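PDB 6D7K: methane monooxygenase hydroxylase, MmoD from Methylosinus sporium, which binds the hydroxylase of soluble methane monooxygenase and is only tentatively assigned monooxygenase activity itself. Local coordinates for residues V30-Y34 and M35-E39. Numbering follows the deposited sequence.
Sequences VDLDY and MWRWE
In D31, chi1 of -164° swings CG away from the backbone N and beside the carbonyl carbon, while W36 holds CG anti to its carbonyl carbon (chi1 -77°). D31 and W36 are a non-hydrogen-bonded antiparallel pair with side chains on the same face of the hairpin; these torsions bring the carboxylate over the indole. The two groups lie stacked, with the planes 11° apart. D31 CB sits over the six-membered ring, 3.6 Å from its centroid, in a CH-pi contact. D31 OD2 is 3.4 Å from W36 CZ2. D31 OD1 accepts from D33 N at 3.3 Å, an Asx turn. This N-H approaches from above the carboxylate plane.

V30 and R37 form the neighbouring hydrogen-bonded pair. R37 N gives to V30 O at 2.9 Å, and V30 N gives to R37 O at 3.0 Å. Their side chains run side by side on the other face, with V30 CG1 3.8 Å from R37 CB. The R37 guanidinium pairs with E49 on strand 45-52. L32 N closes the loop on M35 O at 2.9 Å, nearly in line with its C=O bond. On the D31-W36 face, W36 also touches S58 of helix 55-74. Y34 and M35 pack against a chain of another protein.

The bond from D33 N and the indole face probably restrict rotation of the D31 carboxylate. OD2 also makes a long, weak ion pair with a basic side chain of the other protein, which would probably favour the ionised form.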
# COMPACT_ATOMS: atom_id res chain seq x y z
N VAL H 30 0.19 -7.54 29.02
CA VAL H 30 0.33 -8.92 29.32
C VAL H 30 1.77 -9.29 29.57
O VAL H 30 2.62 -8.83 28.92
CB VAL H 30 -0.25 -9.75 28.20
CG1 VAL H 30 0.56 -9.62 26.97
CG2 VAL H 30 -0.33 -11.18 28.56
N ASP H 31 2.00 -10.13 30.56
CA ASP H 31 3.28 -10.64 30.98
C ASP H 31 3.68 -11.76 30.09
O ASP H 31 3.02 -12.73 30.01
CB ASP H 31 3.09 -11.19 32.37
CG ASP H 31 4.35 -11.42 33.11
OD1 ASP H 31 5.42 -11.33 32.55
OD2 ASP H 31 4.26 -11.69 34.29
N LEU H 32 4.80 -11.64 29.44
CA LEU H 32 5.23 -12.66 28.56
C LEU H 32 6.50 -13.30 28.98
O LEU H 32 7.09 -13.90 28.14
CB LEU H 32 5.46 -12.07 27.19
CG LEU H 32 4.37 -11.52 26.31
CD1 LEU H 32 5.00 -11.17 25.00
CD2 LEU H 32 3.28 -12.51 26.09
N ASP H 33 6.84 -13.19 30.26
CA ASP H 33 8.04 -13.64 30.97
C ASP H 33 9.21 -12.74 30.71
O ASP H 33 9.69 -12.10 31.58
CB ASP H 33 8.48 -15.09 30.71
CG ASP H 33 8.43 -15.94 31.88
OD1 ASP H 33 9.26 -15.75 32.76
OD2 ASP H 33 7.58 -16.83 31.89
N TYR H 34 9.68 -12.72 29.50
CA TYR H 34 10.81 -11.95 29.13
C TYR H 34 10.50 -10.48 28.98
O TYR H 34 11.34 -9.67 29.15
CB TYR H 34 11.42 -12.53 27.88
CG TYR H 34 10.66 -12.31 26.62
CD1 TYR H 34 10.84 -11.18 25.88
CD2 TYR H 34 9.81 -13.26 26.12
CE1 TYR H 34 10.15 -10.99 24.74
CE2 TYR H 34 9.14 -13.06 24.97
CZ TYR H 34 9.32 -11.92 24.29
OH TYR H 34 8.68 -11.70 23.15
N MET H 35 9.25 -10.16 28.71
CA MET H 35 8.84 -8.79 28.55
C MET H 35 7.37 -8.63 28.80
O MET H 35 6.70 -9.56 28.99
CB MET H 35 9.12 -8.38 27.13
CG MET H 35 9.58 -6.98 26.93
SD MET H 35 11.08 -6.54 27.71
CE MET H 35 11.13 -4.89 27.17
N TRP H 36 6.88 -7.42 28.82
CA TRP H 36 5.46 -7.20 28.97
C TRP H 36 4.98 -6.50 27.71
O TRP H 36 5.58 -5.59 27.29
CB TRP H 36 5.14 -6.37 30.20
CG TRP H 36 5.20 -7.03 31.51
CD1 TRP H 36 6.27 -7.37 32.16
CD2 TRP H 36 4.12 -7.32 32.36
NE1 TRP H 36 5.98 -7.90 33.34
CE2 TRP H 36 4.64 -7.88 33.49
CE3 TRP H 36 2.75 -7.19 32.26
CZ2 TRP H 36 3.86 -8.29 34.51
CZ3 TRP H 36 2.00 -7.61 33.25
CH2 TRP H 36 2.54 -8.14 34.37
N ARG H 37 3.90 -6.96 27.12
CA ARG H 37 3.37 -6.39 25.91
C ARG H 37 2.16 -5.56 26.12
O ARG H 37 1.25 -6.00 26.64
CB ARG H 37 3.04 -7.50 24.94
CG ARG H 37 3.28 -7.17 23.50
CD ARG H 37 2.17 -7.62 22.60
NE ARG H 37 2.44 -8.94 22.09
CZ ARG H 37 2.69 -9.25 20.82
NH1 ARG H 37 2.68 -8.33 19.90
NH2 ARG H 37 2.96 -10.48 20.49
N TRP H 38 2.13 -4.35 25.63
CA TRP H 38 0.94 -3.55 25.86
C TRP H 38 0.40 -3.04 24.53
O TRP H 38 1.13 -2.95 23.53
CB TRP H 38 1.24 -2.37 26.81
CG TRP H 38 2.49 -1.57 26.53
CD1 TRP H 38 3.71 -1.70 27.16
CD2 TRP H 38 2.64 -0.49 25.61
NE1 TRP H 38 4.60 -0.77 26.67
CE2 TRP H 38 3.96 -0.02 25.71
CE3 TRP H 38 1.79 0.12 24.69
CZ2 TRP H 38 4.44 1.02 24.94
CZ3 TRP H 38 2.27 1.16 23.93
CH2 TRP H 38 3.59 1.60 24.06
N GLU H 39 -0.90 -2.73 24.51
CA GLU H 39 -1.59 -2.16 23.35
C GLU H 39 -2.56 -1.09 23.81
O GLU H 39 -3.09 -1.13 24.92
CB GLU H 39 -2.35 -3.22 22.56
CG GLU H 39 -2.87 -4.30 23.44
CD GLU H 39 -3.83 -5.22 22.73
OE1 GLU H 39 -4.35 -6.18 23.37
OE2 GLU H 39 -4.07 -5.00 21.52